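Local coordinates for methyltransferase domain-containing protein (Pyrococcus horikoshii, PDB 1VE3), which binds S-adenosylmethionine and probably works as a methyltransferase on a substrate that is not known, at residues A[34-38]-A[105-109]; A[21-25]-A[49-55]; A[2-6]-A[186-191]. All coordinates share one frame; numbering follows the deposited sequence.

Contact 1: A[34-38]-A[105-109]; sequences KYMKK and DYVIF
Tyr106 reaches from its strand to the chain at Met36-Lys38, the loop between helix 19-34 and strand 41-45, and makes the one polar link between the two segments. Its phenol OH donates to the backbone Lys38 O at 2.6 Å, a short bond that lies in the carbonyl plane on a lone pair, with a C=O...O angle of 137°. A second carbonyl, Tyr35 O, sits near the ring plane at the edge, 3.7 Å from Tyr106 CE2; its own hydrogen bond goes to Lys137 NZ.

One face of the ring is covered by the methyl of Met36, modelled as selenomethionine. Its side chain runs past that of Tyr106 in the opposite direction and bends at its last torsion (chi3 78°), which lays CE over the ring: Met36 CE is 4.0 Å from the Tyr106 centroid, a CH-pi contact shifted toward the rim. The selenium follows at 5.0 Å from that centroid, still above the face, in a looser Met-aromatic contact. Further back, Met36 CG touches Tyr106 CE2 at 3.6 Å.

Apolar packing completes the contact. Met36 CE comes within 4.5 Å of Ile108 CG2, two residues along the strand from Tyr106; Val42, Phe61 and Ile139 also touch Met36, and Leu56 touches both. Strand 104-110 itself runs between strands 41-45 and 136-143 of the central Rossmann-like sheet.

The tyrosine is thus amphipathic in use: its buried hydroxyl finds an acceptor in a loop carbonyl while its ring takes the methionine methyl, so that one side chain ties the loop entering strand 41-45 to the core sheet.

Contact 2: A[21-25]-A[49-55]; sequences YRSRI and VGGFSFL. With SAM (S-adenosylmethionine), chain C.
The methionine end of the S-adenosylmethionine pocket forms where Tyr21 and Arg24 of helix 19-34 meet the glycine-rich turn at Val49-Gly51 and Phe52 at the start of helix 51-58. Gly51 N donates to Tyr21 OH at 3.0 Å, the bond bent to 135°. A water 2.6 Å from Tyr21 OH also bonds to Val49 N and to the ligand carboxylate atom O. Gly51 CA lies against Tyr21 CE1, leaving no room for a side chain there, while Val49 CG2 packs on Tyr21 CE2 at 3.3 Å. A leucine in place of Tyr21 would probably leave the Gly51 N-H and the water without their hydroxyl partner.

Arg24 bends at chi3 (56°), which sets NH1 over the centre of the Tyr21 ring and brings NH2 to the ligand carboxylate. The hydrogen bond from Arg24 NH2 to SAM OXT is modelled at 2.4 Å, a doubtful length. Arg24 NH2 also forms a salt bridge with Asp111. Phe52 CE2 lies over the guanidinium, 3.8 Å from Arg24 NH2. Behind the pocket, Ile25 CG1 sits over one face of Phe52, a CH-pi contact 4.2 Å from the centroid. A glycine-rich turn between the first strand and its helix, facing the methionine carboxylate, is the hallmark of the Rossmann-like methyltransferase fold.

Contact 3: A[2-6]-A[186-191]; sequences GFKEY and SFRVRF
The backbones converge at Gly2 and Phe191, whose CA atoms are 5.9 Å apart, and stay wider at Glu5 and Phe187; no hydrogen bond joins the N-terminal segment to the strand, and the side chains do the work.

At the Phe191 end of the strand, Tyr6 and Phe191 form a T-shaped pair: the CZ edge of Phe191 points at the face of Tyr6, with centroids 5.3 Å apart and planes at 76°. Phe191 also borders the start of the modelled chain, its CD1 3.7 Å from Gly2 N. In the middle Val189 splits its two methyls, CG1 against Gly2 CA at 3.6 Å and CG2 against both Phe3 and the CB of Tyr6. The fit to Phe3 is tight, 3.2 Å from Phe3 CE1 to Val189 CG2.

Phe3 holds its CG between the backbone N and the carbonyl carbon (chi1 76°), and the ring leans over to the strand. There it meets Phe187 in its own plane, edge against edge, Phe3 CZ lying 3.6 Å from Phe187 CD2; the Arg188 carbonyl oxygen also comes close to the ring. Glu5 lays its aliphatic part on Phe187: CG sits over the ring face, 3.7 Å from the centroid, a CH-pi contact. The charge of Glu5 is met by Arg8 in a salt bridge.

Helix 4-9, with Phe3 at its N-cap, therefore rests on the face of strand 188-192, an outermost strand of the three-stranded antiparallel sheet within this chain. Strand 175-179 pairs with it in the sheet, and Ile178 touches Phe191; Phe180 lies nearly parallel to the Phe187 ring, while Phe10 meets both Phe187 and Tyr6, adding to the aromatic cluster between helix and sheet.

In the fold
Contacts 1 and 2 are neighbours in the Rossmann-like core and touch where Ile108 CD1 meets Phe52 CB at 4.1 Å. Both draw on the same stretch of chain: contact 2 on helix 19-34, contact 1 on the loop that leaves it. Contact 2 is buried and mixes polar groups with packing because it faces the ligand; contact 1, partly buried, has one hydroxyl bond amid apolar side chains. Contact 3 lies at the surface, its centre about 31 Å from that of contact 1, and joins the N-terminal segment to the small antiparallel sheet through rings and methyls. In the dimer, Leu55 and Arg22 of contact 2 pack against Arg188 and Arg190 of the second subunit.

Contact 1: A[34-38]-A[105-109]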
loop_
_atom_site.group_PDB
_atom_site.type_symbol
_atom_site.label_atom_id
_atom_site.label_comp_id
_atom_site.label_asym_id
_atom_site.label_seq_id
_atom_site.Cartn_x
_atom_site.Cartn_y
_atom_site.Cartn_z
ATOM N N LYS A 34 3.161 -14.757 -12.534
ATOM C CA LYS A 34 3.073 -15.057 -13.951
ATOM C C LYS A 34 4.345 -15.748 -14.427
ATOM O O LYS A 34 4.347 -16.412 -15.463
ATOM C CB LYS A 34 2.855 -13.766 -14.745
ATOM C CG LYS A 34 2.773 -13.945 -16.253
ATOM C CD LYS A 34 2.406 -12.629 -16.922
ATOM C CE LYS A 34 2.347 -12.764 -18.431
ATOM N NZ LYS A 34 1.887 -11.503 -19.084
ATOM N N TYR A 35 5.422 -15.603 -13.660
ATOM C CA TYR A 35 6.696 -16.203 -14.033
ATOM C C TYR A 35 7.287 -17.100 -12.953
ATOM O O TYR A 35 8.417 -17.567 -13.072
ATOM C CB TYR A 35 7.688 -15.101 -14.404
ATOM C CG TYR A 35 7.238 -14.261 -15.579
ATOM C CD1 TYR A 35 7.092 -14.824 -16.843
ATOM C CD2 TYR A 35 6.955 -12.907 -15.425
ATOM C CE1 TYR A 35 6.675 -14.058 -17.928
ATOM C CE2 TYR A 35 6.538 -12.133 -16.504
ATOM C CZ TYR A 35 6.401 -12.716 -17.752
ATOM O OH TYR A 35 5.996 -11.952 -18.823
HETATM N N MSE A 36 6.519 -17.341 -11.899
HETATM C CA MSE A 36 6.982 -18.189 -10.808
HETATM C C MSE A 36 5.951 -19.268 -10.517
HETATM O O MSE A 36 5.603 -19.523 -9.362
HETATM C CB MSE A 36 7.236 -17.351 -9.553
HETATM C CG MSE A 36 8.379 -16.352 -9.697
HETATM SE SE MSE A 36 8.662 -15.252 -8.121
HETATM C CE MSE A 36 9.592 -16.518 -7.010
ATOM N N LYS A 37 5.459 -19.897 -11.578
ATOM C CA LYS A 37 4.462 -20.948 -11.443
ATOM C C LYS A 37 5.022 -22.137 -10.672
ATOM O O LYS A 37 4.368 -22.656 -9.768
ATOM C CB LYS A 37 3.971 -21.380 -12.826
ATOM C CG LYS A 37 3.191 -20.292 -13.559
ATOM C CD LYS A 37 2.717 -20.768 -14.924
ATOM C CE LYS A 37 1.781 -19.760 -15.581
ATOM N NZ LYS A 37 2.416 -18.427 -15.794
ATOM N N LYS A 38 6.235 -22.563 -11.012
ATOM C CA LYS A 38 6.852 -23.686 -10.313
ATOM C C LYS A 38 7.509 -23.223 -9.017
ATOM O O LYS A 38 8.391 -22.363 -9.030
ATOM C CB LYS A 38 7.904 -24.362 -11.196
ATOM C CG LYS A 38 8.544 -25.584 -10.548
ATOM C CD LYS A 38 9.454 -26.330 -11.510
ATOM C CE LYS A 38 9.860 -27.685 -10.938
ATOM N NZ LYS A 38 10.703 -28.492 -11.870
ATOM N N ASP A 105 16.521 -21.577 -7.277
ATOM C CA ASP A 105 15.651 -21.755 -8.436
ATOM C C ASP A 105 15.218 -20.363 -8.885
ATOM O O ASP A 105 14.892 -20.145 -10.051
ATOM C CB ASP A 105 14.406 -22.559 -8.063
ATOM C CG ASP A 105 14.719 -24.000 -7.724
ATOM O OD1 ASP A 105 15.181 -24.741 -8.628
ATOM O OD2 ASP A 105 14.497 -24.383 -6.549
ATOM N N TYR A 106 15.206 -19.433 -7.930
ATOM C CA TYR A 106 14.822 -18.045 -8.180
ATOM C C TYR A 106 15.629 -17.097 -7.310
ATOM O O TYR A 106 16.045 -17.433 -6.204
ATOM C CB TYR A 106 13.347 -17.785 -7.852
ATOM C CG TYR A 106 12.331 -18.560 -8.642
ATOM C CD1 TYR A 106 11.823 -19.762 -8.163
ATOM C CD2 TYR A 106 11.846 -18.072 -9.855
ATOM C CE1 TYR A 106 10.851 -20.461 -8.867
ATOM C CE2 TYR A 106 10.874 -18.761 -10.569
ATOM C CZ TYR A 106 10.380 -19.958 -10.067
ATOM O OH TYR A 106 9.412 -20.653 -10.760
ATOM N N VAL A 107 15.825 -15.897 -7.834
ATOM C CA VAL A 107 16.525 -14.835 -7.144
ATOM C C VAL A 107 15.772 -13.583 -7.547
ATOM O O VAL A 107 15.724 -13.248 -8.728
ATOM C CB VAL A 107 17.988 -14.713 -7.616
ATOM C CG1 VAL A 107 18.604 -13.441 -7.068
ATOM C CG2 VAL A 107 18.783 -15.925 -7.156
ATOM N N ILE A 108 15.150 -12.914 -6.581
ATOM C CA ILE A 108 14.417 -11.688 -6.878
ATOM C C ILE A 108 15.235 -10.516 -6.370
ATOM O O ILE A 108 15.887 -10.600 -5.324
ATOM C CB ILE A 108 13.006 -11.688 -6.241
ATOM C CG1 ILE A 108 13.106 -11.711 -4.713
ATOM C CG2 ILE A 108 12.233 -12.897 -6.738
ATOM C CD1 ILE A 108 11.754 -11.651 -4.006
ATOM N N PHE A 109 15.194 -9.426 -7.128
ATOM C CA PHE A 109 15.972 -8.223 -6.848
ATOM C C PHE A 109 15.048 -7.045 -7.179
ATOM O O PHE A 109 14.864 -6.677 -8.351
ATOM C CB PHE A 109 17.215 -8.267 -7.755
ATOM C CG PHE A 109 18.231 -7.202 -7.485
ATOM C CD1 PHE A 109 18.696 -6.965 -6.197
ATOM C CD2 PHE A 109 18.782 -6.482 -8.540
ATOM C CE1 PHE A 109 19.696 -6.028 -5.963
ATOM C CE2 PHE A 109 19.786 -5.540 -8.318
ATOM C CZ PHE A 109 20.245 -5.315 -7.027
#

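Contact 2: A[21-25]-A[49-55]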
loop_
_atom_site.group_PDB
_atom_site.type_symbol
_atom_site.label_atom_id
_atom_site.label_comp_id
_atom_site.label_asym_id
_atom_site.label_seq_id
_atom_site.Cartn_x
_atom_site.Cartn_y
_atom_site.Cartn_z
ATOM N N TYR A 21 4.006 0.531 1.035
ATOM C CA TYR A 21 4.617 -0.781 0.857
ATOM C C TYR A 21 3.637 -1.787 0.241
ATOM O O TYR A 21 4.001 -2.547 -0.664
ATOM C CB TYR A 21 5.113 -1.287 2.217
ATOM C CG TYR A 21 6.297 -2.236 2.185
ATOM C CD1 TYR A 21 6.208 -3.488 1.576
ATOM C CD2 TYR A 21 7.494 -1.898 2.817
ATOM C CE1 TYR A 21 7.285 -4.389 1.608
ATOM C CE2 TYR A 21 8.574 -2.784 2.853
ATOM C CZ TYR A 21 8.462 -4.026 2.249
ATOM O OH TYR A 21 9.525 -4.905 2.299
ATOM N N ARG A 22 2.398 -1.795 0.729
ATOM C CA ARG A 22 1.387 -2.718 0.220
ATOM C C ARG A 22 1.132 -2.475 -1.258
ATOM O O ARG A 22 0.940 -3.416 -2.026
ATOM C CB ARG A 22 0.081 -2.574 1.003
ATOM C CG ARG A 22 0.169 -3.073 2.436
ATOM C CD ARG A 22 -1.182 -2.985 3.145
ATOM N NE ARG A 22 -1.151 -3.684 4.428
ATOM C CZ ARG A 22 -2.213 -3.881 5.203
ATOM N NH1 ARG A 22 -3.404 -3.429 4.833
ATOM N NH2 ARG A 22 -2.081 -4.535 6.351
ATOM N N SER A 23 1.131 -1.205 -1.644
ATOM C CA SER A 23 0.924 -0.815 -3.031
ATOM C C SER A 23 1.968 -1.476 -3.931
ATOM O O SER A 23 1.645 -1.968 -5.012
ATOM C CB SER A 23 1.023 0.705 -3.169
ATOM O OG SER A 23 0.984 1.085 -4.534
ATOM N N ARG A 24 3.219 -1.481 -3.476
ATOM C CA ARG A 24 4.312 -2.079 -4.232
ATOM C C ARG A 24 4.117 -3.588 -4.352
ATOM O O ARG A 24 4.299 -4.166 -5.425
ATOM C CB ARG A 24 5.642 -1.773 -3.547
ATOM C CG ARG A 24 5.970 -0.283 -3.478
ATOM C CD ARG A 24 7.138 -0.037 -2.547
ATOM N NE ARG A 24 8.290 -0.815 -2.957
ATOM C CZ ARG A 24 8.955 -1.654 -2.173
ATOM N NH1 ARG A 24 8.601 -1.838 -0.907
ATOM N NH2 ARG A 24 9.972 -2.329 -2.676
ATOM N N ILE A 25 3.738 -4.224 -3.248
ATOM C CA ILE A 25 3.512 -5.661 -3.249
ATOM C C ILE A 25 2.389 -6.051 -4.208
ATOM O O ILE A 25 2.577 -6.878 -5.101
ATOM C CB ILE A 25 3.166 -6.170 -1.825
ATOM C CG1 ILE A 25 4.415 -6.121 -0.944
ATOM C CG2 ILE A 25 2.606 -7.583 -1.885
ATOM C CD1 ILE A 25 4.189 -6.570 0.484
ATOM N N VAL A 49 13.036 -5.081 4.541
ATOM C CA VAL A 49 12.366 -5.609 5.722
ATOM C C VAL A 49 11.664 -6.953 5.496
ATOM O O VAL A 49 10.940 -7.442 6.366
ATOM C CB VAL A 49 11.380 -4.555 6.332
ATOM C CG1 VAL A 49 12.177 -3.358 6.851
ATOM C CG2 VAL A 49 10.377 -4.095 5.302
ATOM N N GLY A 50 11.890 -7.547 4.324
ATOM C CA GLY A 50 11.327 -8.854 4.017
ATOM C C GLY A 50 9.906 -8.959 3.487
ATOM O O GLY A 50 9.358 -10.063 3.400
ATOM N N GLY A 51 9.305 -7.834 3.118
ATOM C CA GLY A 51 7.951 -7.874 2.606
ATOM C C GLY A 51 7.697 -8.860 1.470
ATOM O O GLY A 51 6.724 -9.620 1.504
ATOM N N PHE A 52 8.554 -8.860 0.453
ATOM C CA PHE A 52 8.339 -9.766 -0.670
ATOM C C PHE A 52 8.680 -11.208 -0.322
ATOM O O PHE A 52 8.264 -12.131 -1.010
ATOM C CB PHE A 52 9.125 -9.281 -1.895
ATOM C CG PHE A 52 8.503 -8.095 -2.564
ATOM C CD1 PHE A 52 7.465 -8.261 -3.471
ATOM C CD2 PHE A 52 8.899 -6.806 -2.231
ATOM C CE1 PHE A 52 6.825 -7.160 -4.036
ATOM C CE2 PHE A 52 8.263 -5.694 -2.794
ATOM C CZ PHE A 52 7.227 -5.875 -3.696
ATOM N N SER A 53 9.431 -11.397 0.753
ATOM C CA SER A 53 9.779 -12.740 1.184
ATOM C C SER A 53 8.510 -13.398 1.733
ATOM O O SER A 53 8.107 -14.464 1.277
ATOM C CB SER A 53 10.864 -12.689 2.260
ATOM O OG SER A 53 12.090 -12.235 1.716
ATOM N N PHE A 54 7.875 -12.742 2.701
ATOM C CA PHE A 54 6.651 -13.260 3.297
ATOM C C PHE A 54 5.618 -13.542 2.213
ATOM O O PHE A 54 4.909 -14.544 2.264
ATOM C CB PHE A 54 6.097 -12.262 4.318
ATOM C CG PHE A 54 7.081 -11.897 5.390
ATOM C CD1 PHE A 54 7.775 -12.891 6.076
ATOM C CD2 PHE A 54 7.352 -10.565 5.687
ATOM C CE1 PHE A 54 8.726 -12.569 7.032
ATOM C CE2 PHE A 54 8.307 -10.229 6.647
ATOM C CZ PHE A 54 8.997 -11.236 7.321
ATOM N N LEU A 55 5.536 -12.661 1.226
ATOM C CA LEU A 55 4.585 -12.862 0.138
ATOM C C LEU A 55 4.850 -14.187 -0.583
ATOM O O LEU A 55 3.927 -14.971 -0.814
ATOM C CB LEU A 55 4.670 -11.719 -0.870
ATOM C CG LEU A 55 3.804 -11.910 -2.112
ATOM C CD1 LEU A 55 2.342 -11.904 -1.704
ATOM C CD2 LEU A 55 4.092 -10.803 -3.120
HETATM N N SAM C . 13.929 -5.486 -2.033
HETATM C CA SAM C . 13.529 -4.459 -1.028
HETATM C C SAM C . 12.040 -4.154 -1.178
HETATM O O SAM C . 11.373 -3.967 -0.152
HETATM O OXT SAM C . 11.610 -4.112 -2.373
HETATM C CB SAM C . 14.318 -3.218 -1.297
HETATM C CG SAM C . 14.478 -2.366 -0.138
HETATM S SD SAM C . 15.439 -0.830 -0.446
HETATM C CE SAM C . 14.575 0.039 -1.596
HETATM C "C5'" SAM C . 17.044 -1.398 -1.026
HETATM C "C4'" SAM C . 17.897 -2.346 -0.036
HETATM O "O4'" SAM C . 19.162 -2.712 -0.688
HETATM C "C3'" SAM C . 18.369 -1.644 1.228
HETATM O "O3'" SAM C . 17.527 -2.420 2.218
HETATM C "C2'" SAM C . 19.784 -2.001 1.529
HETATM O "O2'" SAM C . 20.258 -2.320 2.800
HETATM C "C1'" SAM C . 20.032 -3.041 0.374
HETATM N N9 SAM C . 21.429 -3.063 -0.078
HETATM C C8 SAM C . 22.294 -2.057 -0.505
HETATM N N7 SAM C . 23.487 -2.489 -0.834
HETATM C C5 SAM C . 23.429 -3.831 -0.620
HETATM C C6 SAM C . 24.383 -4.930 -0.774
HETATM N N6 SAM C . 25.638 -4.738 -1.212
HETATM N N1 SAM C . 23.983 -6.245 -0.451
HETATM C C2 SAM C . 22.709 -6.481 -0.000
HETATM N N3 SAM C . 21.748 -5.533 0.178
HETATM C C4 SAM C . 22.160 -4.217 -0.149
HETATM O O HOH W 1 11.854 -3.831 2.381
#

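Contact 3: A[2-6]-A[186-191]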
loop_
_atom_site.group_PDB
_atom_site.type_symbol
_atom_site.label_atom_id
_atom_site.label_comp_id
_atom_site.label_asym_id
_atom_site.label_seq_id
_atom_site.Cartn_x
_atom_site.Cartn_y
_atom_site.Cartn_z
ATOM N N GLY A 2 20.644 5.339 -1.827
ATOM C CA GLY A 2 19.759 5.646 -0.667
ATOM C C GLY A 2 20.536 5.568 0.629
ATOM O O GLY A 2 21.687 5.135 0.625
ATOM N N PHE A 3 19.924 5.988 1.736
ATOM C CA PHE A 3 20.604 5.936 3.025
ATOM C C PHE A 3 19.702 5.941 4.271
ATOM O O PHE A 3 18.474 6.009 4.171
ATOM C CB PHE A 3 21.650 7.061 3.108
ATOM C CG PHE A 3 21.083 8.440 3.345
ATOM C CD1 PHE A 3 19.716 8.679 3.329
ATOM C CD2 PHE A 3 21.944 9.510 3.590
ATOM C CE1 PHE A 3 19.216 9.956 3.555
ATOM C CE2 PHE A 3 21.457 10.790 3.815
ATOM C CZ PHE A 3 20.090 11.015 3.799
ATOM N N LYS A 4 20.341 5.868 5.438
ATOM C CA LYS A 4 19.661 5.828 6.735
ATOM C C LYS A 4 18.460 6.760 6.924
ATOM O O LYS A 4 17.360 6.300 7.213
ATOM C CB LYS A 4 20.684 6.071 7.852
ATOM C CG LYS A 4 20.127 5.948 9.268
ATOM C CD LYS A 4 21.223 6.157 10.307
ATOM C CE LYS A 4 20.648 6.320 11.712
ATOM N NZ LYS A 4 19.924 5.107 12.188
ATOM N N GLU A 5 18.658 8.064 6.770
ATOM C CA GLU A 5 17.554 9.008 6.953
ATOM C C GLU A 5 16.437 8.804 5.939
ATOM O O GLU A 5 15.255 8.834 6.275
ATOM C CB GLU A 5 18.065 10.444 6.872
ATOM C CG GLU A 5 16.969 11.488 6.890
ATOM C CD GLU A 5 17.406 12.775 7.564
ATOM O OE1 GLU A 5 18.506 13.274 7.242
ATOM O OE2 GLU A 5 16.641 13.286 8.414
ATOM N N TYR A 6 16.818 8.606 4.689
ATOM C CA TYR A 6 15.854 8.385 3.625
ATOM C C TYR A 6 14.905 7.246 3.960
ATOM O O TYR A 6 13.710 7.335 3.701
ATOM C CB TYR A 6 16.611 8.058 2.339
ATOM C CG TYR A 6 15.757 7.657 1.169
ATOM C CD1 TYR A 6 14.986 8.597 0.486
ATOM C CD2 TYR A 6 15.766 6.341 0.698
ATOM C CE1 TYR A 6 14.252 8.237 -0.643
ATOM C CE2 TYR A 6 15.034 5.976 -0.423
ATOM C CZ TYR A 6 14.289 6.922 -1.093
ATOM O OH TYR A 6 13.627 6.575 -2.250
ATOM N N SER A 186 16.386 19.759 6.596
ATOM C CA SER A 186 16.103 18.786 5.541
ATOM C C SER A 186 17.243 17.781 5.427
ATOM O O SER A 186 18.045 17.638 6.349
ATOM C CB SER A 186 15.924 19.504 4.205
ATOM O OG SER A 186 17.125 20.173 3.845
ATOM N N PHE A 187 17.303 17.079 4.298
ATOM C CA PHE A 187 18.355 16.093 4.071
ATOM C C PHE A 187 18.528 15.775 2.596
ATOM O O PHE A 187 17.608 15.955 1.799
ATOM C CB PHE A 187 18.066 14.800 4.839
ATOM C CG PHE A 187 16.865 14.041 4.341
ATOM C CD1 PHE A 187 15.578 14.525 4.558
ATOM C CD2 PHE A 187 17.021 12.823 3.683
ATOM C CE1 PHE A 187 14.463 13.808 4.131
ATOM C CE2 PHE A 187 15.914 12.097 3.252
ATOM C CZ PHE A 187 14.630 12.590 3.477
ATOM N N ARG A 188 19.719 15.301 2.243
ATOM C CA ARG A 188 20.038 14.962 0.861
ATOM C C ARG A 188 20.435 13.502 0.702
ATOM O O ARG A 188 20.991 12.892 1.612
ATOM C CB ARG A 188 21.179 15.846 0.351
ATOM C CG ARG A 188 20.824 17.313 0.241
ATOM C CD ARG A 188 22.038 18.172 -0.095
ATOM N NE ARG A 188 23.094 18.059 0.911
ATOM C CZ ARG A 188 24.078 17.159 0.883
ATOM N NH1 ARG A 188 24.161 16.282 -0.109
ATOM N NH2 ARG A 188 24.975 17.130 1.860
ATOM N N VAL A 189 20.146 12.952 -0.471
ATOM C CA VAL A 189 20.486 11.570 -0.772
ATOM C C VAL A 189 21.065 11.508 -2.178
ATOM O O VAL A 189 20.571 12.180 -3.082
ATOM C CB VAL A 189 19.241 10.650 -0.729
ATOM C CG1 VAL A 189 19.664 9.194 -0.869
ATOM C CG2 VAL A 189 18.474 10.862 0.566
ATOM N N ARG A 190 22.122 10.723 -2.354
ATOM C CA ARG A 190 22.727 10.550 -3.669
ATOM C C ARG A 190 22.379 9.144 -4.160
ATOM O O ARG A 190 22.620 8.160 -3.470
ATOM C CB ARG A 190 24.250 10.733 -3.607
ATOM C CG ARG A 190 24.956 10.342 -4.904
ATOM C CD ARG A 190 26.424 10.760 -4.939
ATOM N NE ARG A 190 26.574 12.177 -5.250
ATOM C CZ ARG A 190 26.809 13.127 -4.353
ATOM N NH1 ARG A 190 26.922 14.389 -4.751
ATOM N NH2 ARG A 190 26.950 12.817 -3.065
ATOM N N PHE A 191 21.792 9.062 -5.348
ATOM C CA PHE A 191 21.400 7.783 -5.933
ATOM C C PHE A 191 22.234 7.488 -7.168
ATOM O O PHE A 191 22.609 8.410 -7.890
ATOM C CB PHE A 191 19.940 7.821 -6.405
ATOM C CG PHE A 191 18.932 8.018 -5.315
ATOM C CD1 PHE A 191 18.593 6.974 -4.464
ATOM C CD2 PHE A 191 18.289 9.242 -5.165
ATOM C CE1 PHE A 191 17.620 7.148 -3.476
ATOM C CE2 PHE A 191 17.318 9.428 -4.180
ATOM C CZ PHE A 191 16.982 8.378 -3.335
#